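Local coordinates for protein 4-hydroxy-tetrahydrodipicolinate synthase (Aquifex aeolicus, PDB 2EHH) that probably catalyses the condensation of pyruvate with aspartate-beta-semialdehyde to 4-hydroxy-tetrahydrodipicolinate, a step of lysine biosynthesis by the diaminopimelate pathway, at residues Val18-Glu21 with Ala22-Asn25; His55-Val58 with Ile59-Ala62; Thr254-Met258 with Leu259-Glu263; Asn79-His82 with Glu83-Leu87. All blocks are in the same frame, centred on the assembly; numbering follows the deposited sequence.

Contact 1: Val18-Glu21 with Ala22-Asn25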
loop_
_atom_site.group_PDB
_atom_site.type_symbol
_atom_site.label_atom_id
_atom_site.label_comp_id
_atom_site.label_asym_id
_atom_site.label_seq_id
_atom_site.Cartn_x
_atom_site.Cartn_y
_atom_site.Cartn_z
ATOM N N VAL A 18 -29.780 -21.545 10.374
ATOM C CA VAL A 18 -29.751 -20.389 11.260
ATOM C C VAL A 18 -30.376 -20.812 12.589
ATOM O O VAL A 18 -31.478 -21.363 12.610
ATOM C CB VAL A 18 -30.557 -19.207 10.682
ATOM C CG1 VAL A 18 -30.697 -18.112 11.731
ATOM C CG2 VAL A 18 -29.866 -18.665 9.440
ATOM N N ASP A 19 -29.664 -20.556 13.684
ATOM C CA ASP A 19 -30.115 -20.905 15.035
ATOM C C ASP A 19 -30.973 -19.768 15.602
ATOM O O ASP A 19 -30.473 -18.890 16.307
ATOM C CB ASP A 19 -28.895 -21.136 15.932
ATOM C CG ASP A 19 -29.259 -21.686 17.300
ATOM O OD1 ASP A 19 -30.445 -21.623 17.686
ATOM O OD2 ASP A 19 -28.344 -22.170 17.997
ATOM N N TYR A 20 -32.267 -19.799 15.302
ATOM C CA TYR A 20 -33.180 -18.758 15.752
ATOM C C TYR A 20 -33.361 -18.595 17.257
ATOM O O TYR A 20 -33.572 -17.481 17.731
ATOM C CB TYR A 20 -34.531 -18.937 15.060
ATOM C CG TYR A 20 -34.448 -18.576 13.599
ATOM C CD1 TYR A 20 -34.381 -17.243 13.196
ATOM C CD2 TYR A 20 -34.345 -19.566 12.622
ATOM C CE1 TYR A 20 -34.208 -16.903 11.858
ATOM C CE2 TYR A 20 -34.169 -19.237 11.283
ATOM C CZ TYR A 20 -34.098 -17.903 10.908
ATOM O OH TYR A 20 -33.906 -17.574 9.589
ATOM N N GLU A 21 -33.279 -19.678 18.019
ATOM C CA GLU A 21 -33.433 -19.536 19.461
ATOM C C GLU A 21 -32.227 -18.788 20.026
ATOM O O GLU A 21 -32.362 -17.975 20.940
ATOM C CB GLU A 21 -33.603 -20.905 20.129
ATOM C CG GLU A 21 -32.500 -21.900 19.862
ATOM C CD GLU A 21 -32.928 -23.324 20.188
ATOM O OE1 GLU A 21 -33.829 -23.846 19.489
ATOM O OE2 GLU A 21 -32.372 -23.915 21.141
ATOM N N ALA A 22 -31.050 -19.044 19.469
ATOM C CA ALA A 22 -29.844 -18.357 19.925
ATOM C C ALA A 22 -29.899 -16.892 19.488
ATOM O O ALA A 22 -29.495 -15.998 20.232
ATOM C CB ALA A 22 -28.602 -19.031 19.351
ATOM N N LEU A 23 -30.400 -16.653 18.280
ATOM C CA LEU A 23 -30.507 -15.293 17.755
ATOM C C LEU A 23 -31.471 -14.526 18.652
ATOM O O LEU A 23 -31.222 -13.379 19.015
ATOM C CB LEU A 23 -31.036 -15.314 16.317
ATOM C CG LEU A 23 -30.824 -14.081 15.426
ATOM C CD1 LEU A 23 -31.537 -14.293 14.101
ATOM C CD2 LEU A 23 -31.346 -12.832 16.095
ATOM N N GLY A 24 -32.575 -15.174 19.007
ATOM C CA GLY A 24 -33.554 -14.539 19.868
ATOM C C GLY A 24 -32.954 -14.140 21.201
ATOM O O GLY A 24 -33.200 -13.040 21.691
ATOM N N ASN A 25 -32.164 -15.030 21.796
ATOM C CA ASN A 25 -31.542 -14.732 23.080
ATOM C C ASN A 25 -30.487 -13.637 22.948
ATOM O O ASN A 25 -30.263 -12.857 23.872
ATOM C CB ASN A 25 -30.931 -15.999 23.673
ATOM C CG ASN A 25 -31.991 -16.968 24.171
ATOM O OD1 ASN A 25 -32.803 -17.468 23.397
ATOM N ND2 ASN A 25 -31.992 -17.226 25.471
#

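Contact 2: His55-Val58 with Ile59-Ala62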
loop_
_atom_site.group_PDB
_atom_site.type_symbol
_atom_site.label_atom_id
_atom_site.label_comp_id
_atom_site.label_asym_id
_atom_site.label_seq_id
_atom_site.Cartn_x
_atom_site.Cartn_y
_atom_site.Cartn_z
ATOM N N HIS A 55 -31.486 -14.237 4.649
ATOM C CA HIS A 55 -31.347 -12.805 4.905
ATOM C C HIS A 55 -32.705 -12.215 5.257
ATOM O O HIS A 55 -32.850 -11.522 6.263
ATOM C CB HIS A 55 -30.825 -12.058 3.671
ATOM C CG HIS A 55 -29.345 -11.841 3.661
ATOM N ND1 HIS A 55 -28.444 -12.846 3.379
ATOM C CD2 HIS A 55 -28.608 -10.724 3.869
ATOM C CE1 HIS A 55 -27.218 -12.357 3.409
ATOM N NE2 HIS A 55 -27.288 -11.071 3.704
ATOM N N GLU A 56 -33.701 -12.475 4.417
ATOM C CA GLU A 56 -35.023 -11.927 4.675
ATOM C C GLU A 56 -35.682 -12.519 5.916
ATOM O O GLU A 56 -36.394 -11.818 6.632
ATOM C CB GLU A 56 -35.922 -12.074 3.437
ATOM C CG GLU A 56 -36.082 -13.466 2.879
ATOM C CD GLU A 56 -36.655 -13.445 1.464
ATOM O OE1 GLU A 56 -37.192 -12.393 1.046
ATOM O OE2 GLU A 56 -36.571 -14.483 0.772
ATOM N N LYS A 57 -35.417 -13.792 6.195
ATOM C CA LYS A 57 -35.996 -14.444 7.368
ATOM C C LYS A 57 -35.382 -13.890 8.660
ATOM O O LYS A 57 -36.085 -13.663 9.649
ATOM C CB LYS A 57 -35.770 -15.954 7.294
ATOM C CG LYS A 57 -36.490 -16.765 8.369
ATOM C CD LYS A 57 -38.008 -16.692 8.221
ATOM C CE LYS A 57 -38.712 -17.680 9.150
ATOM N NZ LYS A 57 -38.290 -17.544 10.576
ATOM N N VAL A 58 -34.070 -13.678 8.654
ATOM C CA VAL A 58 -33.390 -13.148 9.831
ATOM C C VAL A 58 -33.827 -11.716 10.115
ATOM O O VAL A 58 -34.058 -11.347 11.267
ATOM C CB VAL A 58 -31.854 -13.196 9.659
ATOM C CG1 VAL A 58 -31.172 -12.319 10.703
ATOM C CG2 VAL A 58 -31.373 -14.635 9.802
ATOM N N ILE A 59 -33.939 -10.908 9.066
ATOM C CA ILE A 59 -34.356 -9.524 9.226
ATOM C C ILE A 59 -35.781 -9.486 9.782
ATOM O O ILE A 59 -36.062 -8.811 10.773
ATOM C CB ILE A 59 -34.308 -8.772 7.879
ATOM C CG1 ILE A 59 -32.858 -8.692 7.383
ATOM C CG2 ILE A 59 -34.884 -7.365 8.038
ATOM C CD1 ILE A 59 -32.721 -8.183 5.948
ATOM N N GLU A 60 -36.677 -10.227 9.144
ATOM C CA GLU A 60 -38.067 -10.280 9.574
ATOM C C GLU A 60 -38.158 -10.763 11.024
ATOM O O GLU A 60 -38.921 -10.220 11.828
ATOM C CB GLU A 60 -38.844 -11.202 8.636
ATOM C CG GLU A 60 -40.305 -11.368 8.969
ATOM C CD GLU A 60 -41.051 -12.109 7.877
ATOM O OE1 GLU A 60 -40.582 -13.195 7.470
ATOM O OE2 GLU A 60 -42.104 -11.606 7.432
ATOM N N PHE A 61 -37.360 -11.772 11.357
ATOM C CA PHE A 61 -37.333 -12.330 12.708
ATOM C C PHE A 61 -36.830 -11.320 13.746
ATOM O O PHE A 61 -37.405 -11.181 14.826
ATOM C CB PHE A 61 -36.429 -13.566 12.743
ATOM C CG PHE A 61 -36.254 -14.155 14.114
ATOM C CD1 PHE A 61 -37.236 -14.969 14.666
ATOM C CD2 PHE A 61 -35.115 -13.884 14.862
ATOM C CE1 PHE A 61 -37.083 -15.507 15.943
ATOM C CE2 PHE A 61 -34.953 -14.416 16.140
ATOM C CZ PHE A 61 -35.938 -15.229 16.681
ATOM N N ALA A 62 -35.743 -10.628 13.419
ATOM C CA ALA A 62 -35.163 -9.648 14.332
ATOM C C ALA A 62 -36.141 -8.517 14.625
ATOM O O ALA A 62 -36.266 -8.082 15.766
ATOM C CB ALA A 62 -33.870 -9.081 13.748
#

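Contact 3: Thr254-Met258 with Leu259-Glu263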
loop_
_atom_site.group_PDB
_atom_site.type_symbol
_atom_site.label_atom_id
_atom_site.label_comp_id
_atom_site.label_asym_id
_atom_site.label_seq_id
_atom_site.Cartn_x
_atom_site.Cartn_y
_atom_site.Cartn_z
ATOM N N THR A 254 -16.370 -16.956 18.050
ATOM C CA THR A 254 -15.735 -17.912 18.950
ATOM C C THR A 254 -15.896 -17.448 20.401
ATOM O O THR A 254 -16.116 -18.260 21.305
ATOM C CB THR A 254 -14.233 -18.075 18.637
ATOM O OG1 THR A 254 -14.066 -18.551 17.293
ATOM C CG2 THR A 254 -13.597 -19.071 19.603
ATOM N N ALA A 255 -15.787 -16.140 20.621
ATOM C CA ALA A 255 -15.930 -15.587 21.965
ATOM C C ALA A 255 -17.352 -15.801 22.479
ATOM O O ALA A 255 -17.554 -16.170 23.639
ATOM C CB ALA A 255 -15.595 -14.098 21.963
ATOM N N CYS A 256 -18.334 -15.556 21.618
ATOM C CA CYS A 256 -19.733 -15.738 21.993
ATOM C C CYS A 256 -19.985 -17.206 22.325
ATOM O O CYS A 256 -20.782 -17.517 23.211
ATOM C CB CYS A 256 -20.659 -15.291 20.857
ATOM S SG CYS A 256 -20.634 -13.504 20.545
ATOM N N TRP A 257 -19.308 -18.104 21.613
ATOM C CA TRP A 257 -19.454 -19.534 21.871
ATOM C C TRP A 257 -18.922 -19.829 23.266
ATOM O O TRP A 257 -19.534 -20.580 24.024
ATOM C CB TRP A 257 -18.674 -20.357 20.845
ATOM C CG TRP A 257 -18.406 -21.766 21.293
ATOM C CD1 TRP A 257 -19.312 -22.784 21.410
ATOM C CD2 TRP A 257 -17.143 -22.303 21.704
ATOM N NE1 TRP A 257 -18.687 -23.926 21.868
ATOM C CE2 TRP A 257 -17.355 -23.658 22.055
ATOM C CE3 TRP A 257 -15.850 -21.772 21.811
ATOM C CZ2 TRP A 257 -16.320 -24.490 22.504
ATOM C CZ3 TRP A 257 -14.820 -22.600 22.258
ATOM C CH2 TRP A 257 -15.064 -23.945 22.597
ATOM N N MET A 258 -17.781 -19.231 23.595
ATOM C CA MET A 258 -17.165 -19.420 24.902
ATOM C C MET A 258 -18.089 -18.931 26.013
ATOM O O MET A 258 -18.079 -19.465 27.122
ATOM C CB MET A 258 -15.833 -18.673 24.977
ATOM C CG MET A 258 -14.770 -19.216 24.040
ATOM S SD MET A 258 -13.181 -18.409 24.280
ATOM C CE MET A 258 -12.141 -19.423 23.218
ATOM N N LEU A 259 -18.878 -17.907 25.714
ATOM C CA LEU A 259 -19.818 -17.363 26.684
ATOM C C LEU A 259 -21.143 -18.113 26.637
ATOM O O LEU A 259 -22.101 -17.732 27.305
ATOM C CB LEU A 259 -20.055 -15.877 26.418
ATOM C CG LEU A 259 -18.982 -14.943 26.978
ATOM C CD1 LEU A 259 -18.405 -14.089 25.865
ATOM C CD2 LEU A 259 -19.596 -14.073 28.066
ATOM N N GLY A 260 -21.187 -19.172 25.835
ATOM C CA GLY A 260 -22.390 -19.982 25.713
ATOM C C GLY A 260 -23.558 -19.315 25.009
ATOM O O GLY A 260 -24.712 -19.672 25.245
ATOM N N MET A 261 -23.264 -18.369 24.124
ATOM C CA MET A 261 -24.311 -17.642 23.412
ATOM C C MET A 261 -24.646 -18.222 22.045
ATOM O O MET A 261 -25.621 -17.818 21.412
ATOM C CB MET A 261 -23.895 -16.180 23.263
ATOM C CG MET A 261 -23.350 -15.599 24.552
ATOM S SD MET A 261 -22.872 -13.888 24.379
ATOM C CE MET A 261 -24.426 -13.120 24.757
ATOM N N CYS A 262 -23.837 -19.167 21.586
ATOM C CA CYS A 262 -24.075 -19.787 20.292
ATOM C C CYS A 262 -23.201 -21.009 20.119
ATOM O O CYS A 262 -22.296 -21.262 20.917
ATOM C CB CYS A 262 -23.779 -18.801 19.160
ATOM S SG CYS A 262 -22.025 -18.348 19.013
ATOM N N GLU A 263 -23.488 -21.770 19.071
ATOM C CA GLU A 263 -22.720 -22.961 18.761
ATOM C C GLU A 263 -21.445 -22.515 18.064
ATOM O O GLU A 263 -21.416 -21.463 17.426
ATOM C CB GLU A 263 -23.515 -23.876 17.830
ATOM C CG GLU A 263 -24.796 -24.413 18.433
ATOM C CD GLU A 263 -24.546 -25.202 19.701
ATOM O OE1 GLU A 263 -23.777 -26.186 19.646
ATOM O OE2 GLU A 263 -25.117 -24.838 20.752
#

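Contact 4: Asn79-His82 with Glu83-Leu87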
loop_
_atom_site.group_PDB
_atom_site.type_symbol
_atom_site.label_atom_id
_atom_site.label_comp_id
_atom_site.label_asym_id
_atom_site.label_seq_id
_atom_site.Cartn_x
_atom_site.Cartn_y
_atom_site.Cartn_z
ATOM N N ASN A 79 -23.024 -6.546 -4.328
ATOM C CA ASN A 79 -22.373 -5.814 -5.404
ATOM C C ASN A 79 -23.221 -5.810 -6.672
ATOM O O ASN A 79 -22.717 -5.573 -7.766
ATOM C CB ASN A 79 -20.967 -6.366 -5.685
ATOM C CG ASN A 79 -20.968 -7.829 -6.066
ATOM O OD1 ASN A 79 -22.015 -8.476 -6.120
ATOM N ND2 ASN A 79 -19.779 -8.363 -6.332
ATOM N N ALA A 80 -24.518 -6.064 -6.500
ATOM C CA ALA A 80 -25.485 -6.071 -7.602
ATOM C C ALA A 80 -26.632 -5.144 -7.199
ATOM O O ALA A 80 -27.347 -5.415 -6.237
ATOM C CB ALA A 80 -26.008 -7.486 -7.841
ATOM N N THR A 81 -26.802 -4.052 -7.936
ATOM C CA THR A 81 -27.837 -3.067 -7.633
ATOM C C THR A 81 -29.267 -3.621 -7.568
ATOM O O THR A 81 -29.968 -3.411 -6.582
ATOM C CB THR A 81 -27.779 -1.906 -8.646
ATOM O OG1 THR A 81 -26.439 -1.396 -8.693
ATOM C CG2 THR A 81 -28.724 -0.772 -8.233
ATOM N N HIS A 82 -29.696 -4.330 -8.608
ATOM C CA HIS A 82 -31.052 -4.890 -8.636
ATOM C C HIS A 82 -31.341 -5.675 -7.362
ATOM O O HIS A 82 -32.377 -5.499 -6.721
ATOM C CB HIS A 82 -31.225 -5.814 -9.844
ATOM C CG HIS A 82 -32.646 -6.228 -10.090
ATOM N ND1 HIS A 82 -33.584 -5.378 -10.634
ATOM C CD2 HIS A 82 -33.287 -7.398 -9.857
ATOM C CE1 HIS A 82 -34.744 -6.007 -10.728
ATOM N NE2 HIS A 82 -34.590 -7.234 -10.263
ATOM N N GLU A 83 -30.410 -6.551 -7.009
ATOM C CA GLU A 83 -30.528 -7.378 -5.819
ATOM C C GLU A 83 -30.593 -6.536 -4.541
ATOM O O GLU A 83 -31.407 -6.801 -3.653
ATOM C CB GLU A 83 -29.341 -8.341 -5.769
ATOM C CG GLU A 83 -29.102 -9.014 -4.431
ATOM C CD GLU A 83 -27.901 -9.946 -4.467
ATOM O OE1 GLU A 83 -28.052 -11.109 -4.904
ATOM O OE2 GLU A 83 -26.800 -9.507 -4.073
ATOM N N ALA A 84 -29.737 -5.523 -4.448
ATOM C CA ALA A 84 -29.723 -4.660 -3.272
ATOM C C ALA A 84 -31.057 -3.920 -3.133
ATOM O O ALA A 84 -31.523 -3.678 -2.019
ATOM C CB ALA A 84 -28.568 -3.653 -3.363
ATOM N N VAL A 85 -31.661 -3.549 -4.258
ATOM C CA VAL A 85 -32.942 -2.854 -4.211
ATOM C C VAL A 85 -34.003 -3.780 -3.620
ATOM O O VAL A 85 -34.735 -3.397 -2.705
ATOM C CB VAL A 85 -33.408 -2.407 -5.613
ATOM C CG1 VAL A 85 -34.847 -1.904 -5.551
ATOM C CG2 VAL A 85 -32.502 -1.299 -6.132
ATOM N N HIS A 86 -34.082 -5.000 -4.141
ATOM C CA HIS A 86 -35.066 -5.957 -3.652
ATOM C C HIS A 86 -34.935 -6.257 -2.166
ATOM O O HIS A 86 -35.926 -6.245 -1.440
ATOM C CB HIS A 86 -34.993 -7.262 -4.451
ATOM C CG HIS A 86 -35.694 -7.198 -5.772
ATOM N ND1 HIS A 86 -36.085 -8.326 -6.466
ATOM C CD2 HIS A 86 -36.079 -6.143 -6.530
ATOM C CE1 HIS A 86 -36.681 -7.968 -7.588
ATOM N NE2 HIS A 86 -36.691 -6.646 -7.652
ATOM N N LEU A 87 -33.716 -6.516 -1.706
ATOM C CA LEU A 87 -33.504 -6.820 -0.297
ATOM C C LEU A 87 -33.798 -5.609 0.584
ATOM O O LEU A 87 -34.318 -5.745 1.689
ATOM C CB LEU A 87 -32.069 -7.303 -0.068
ATOM C CG LEU A 87 -31.774 -7.897 1.311
ATOM C CD1 LEU A 87 -32.807 -8.965 1.651
ATOM C CD2 LEU A 87 -30.371 -8.489 1.321
HETATM O O HOH W 1 -24.372 -9.179 -4.303
#

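Contact 1: Val18-Glu21 with Ala22-Asn25
Asp19 turns its carboxylate onto Ala22, meeting both the backbone amide and the methyl group of that residue. OD1 of Asp19 accepts from Ala22 N at 3.2 Å. The N-H points fairly straight at the oxygen (158°), but the donor stands 66° out of the carboxylate plane, so the acid is approached over its flat side. The carboxylate also lies against the methyl, Asp19 CG 3.4 Å from Ala22 CB. CG lies opposite the backbone N (chi1 -172°), which puts it beside the carbonyl carbon and brings the carboxylate to Ala22. With an alanine here, Ala22 N would probably lose its side-chain acceptor and the Ala22 methyl the group packed against it.

Elsewhere on the turn, Tyr20 and Leu23 run side by side and point the same way, with their CD1 atoms 4.2 Å apart; the leucine methyl comes obliquely to the ring. One face of the phenol carries Val18 CG1, 3.5 Å above its plane and off toward the rim. Tyr20 also makes a cation-pi contact with Lys57 and an edge-to-face contact with Phe61, which ties this turn to helix 52-66.

The backbone takes up helical pairing at once. Leu23 N donates to Asp19 O at 3.0 Å, Gly24 N to Tyr20 O at 2.8 Å, and Asn25 N to Glu21 O at 3.1 Å. The acid's negative charge probably also suits the positive end of the helix dipole. Such an aspartate, bonded to the third residue after it, is a classic N-cap, here opening helix 20-31 just after the hairpin of strands 13-14 and 17-18.

Contact 2: His55-Val58 with Ile59-Ala62
Ile59 leans back over the carbonyl oxygen of His55, one turn earlier on the same helix, and its atoms meet that oxygen in succession. CB is 3.5 Å from His55 O. CG1, the next atom out, closes to 3.0 Å of His55 O, a tight approach for a methylene. The chain then runs on extended, and the terminal CD1 still lies 3.4 Å from His55 O. What brings this branch onto the carbonyl is the first torsion: CG1 sits beside the backbone N (chi1 -65°), while CG2 points the other way. The same oxygen accepts from Ile59 N at 3.1 Å with an N-H...O angle of 162°, so a bonded N-H and an alkyl chain share it.

This turn belongs to helix 52-66, the connection of a beta-alpha-beta crossover between barrel strands 37-40 and 71-75 in the TIM-barrel fold. Ile59 faces Ala74 of the second strand and Val58 faces Val40 of the first, while Ala62 touches both strands. Val58 and Phe61 also pack on helix 20-31.

Phe61 repeats the close approach to a carbonyl, its CB 3.1 Å from Lys57 O, but its ring then leads away from the preceding turn, toward Leu23 of helix 20-31. Its amide N is bonded to that same Lys57 O at 2.8 Å. Lys57 and Glu60 carry opposite charges, yet NZ and OE1 of the pair stay 5.8 Å apart, too far for a salt bridge. The carbonyl of Glu56 serves two donors, Glu60 N at 3.0 Å and the imidazole NE2 of His90.

Contact 3: Thr254-Met258 with Leu259-Glu263
Trp257 presents the CD1 edge of its indole to the carbonyl oxygen of Cys262, which lies in the ring plane 3.4 Å from CD1. The same oxygen receives a CA-H...O contact from Trp257 CA at 3.5 Å, so the returning carbonyl lies against two C-H groups of the tryptophan. Cys262 SG packs on Cys256 CB at 3.8 Å. This sulfur takes the crowded position between its own N and carbonyl carbon (chi1 67°), which turns it back toward the helix.

Gly260, with a positive phi of 69°, ends helix 250-258 in a Schellman motif. Met261 N reaches back to Cys256 O at 2.8 Å, and Gly260 N donates to Trp257 O, also at 2.8 Å but from above the carbonyl plane. Leu259 N bonds to Ala255 O at 3.0 Å and only weakly to Cys256 O, while its CD1 rests 3.2 Å from Ala255 O. Replacing this leucine with a glycine is likely to uncover the Ala255 carbonyl on that flank and open a gap beside the last turn. Beyond the turn, Met261 packs on Leu26 and Phe29 of helix 20-31.

The carbonyls of Ala255, Cys256 and Trp257 thus find donors within the turn, Trp257 O also taking a bond from Asn294 ND2, and the two cysteines meet as apolar groups, sulfur against methylene, with no disulfide between them.

Contact 4: Asn79-His82 with Glu83-Leu87
The carbonyls of Ala80, Thr81 and His82 each accept from the amide four residues on, Ala84 N to Ala80 O at 3.0 Å, Val85 N to Thr81 O at 2.9 Å and His86 N to His82 O at 3.1 Å, so helical bonding starts at the N-cap, Ala80. The side chains of His82 and His86 cross obliquely above this turn, ring centroids 4.4 Å apart and planes at 49°. Each ring carries the other's CD2 over one face, 4.1 Å from the plane and toward the rim. Their NE2 atoms are 3.4 Å apart but badly angled, and no hydrogen bond joins them.

On another side, Glu83 CB packs against Ala80 CB at 4.0 Å. Its chain, which leaves opposite the backbone N (chi1 164°) and stays extended, brings OE2 beside a water that accepts from Asn79 N; the water probably also donates to OE2, unusually close by. Val85 lays CG2 3.3 Å from Thr81 O, and Thr81 OG1 is bonded to His117 ND1. Pro48 of the second subunit packs on Asn79 and Ala80, near a subunit boundary.

An alanine N-cap offers no side-chain acceptor to the first amides; the negative charge of Glu83 would probably offset that in part, though a phosphate ion, probably from the crystallisation liquor, is bound nearby. The close imidazoles imply that protonation of one would tend to disfavour that of the other.

From the N terminus, contact 1 starts helix 20-31, contact 2 lies within helix 52-66, contact 4 opens helix 81-93, and contact 3 ends helix 250-258. Each closes only a local turn, and they follow in series, neither nesting nor crossing. In space they run 3-1-2-4, the first in the C-terminal helical region, the others on helices of the barrel. Contact 1 touches contact 2 through Leu23 CD1 and Phe61 CD2, 3.7 Å apart, joining the first two helices; contact 2 meets contact 4 where His55 CD2 lies 3.8 Å from Leu87 CD2. Contact 3 packs on contact 1 at Ala22, its centre about 32 Å from that of contact 4.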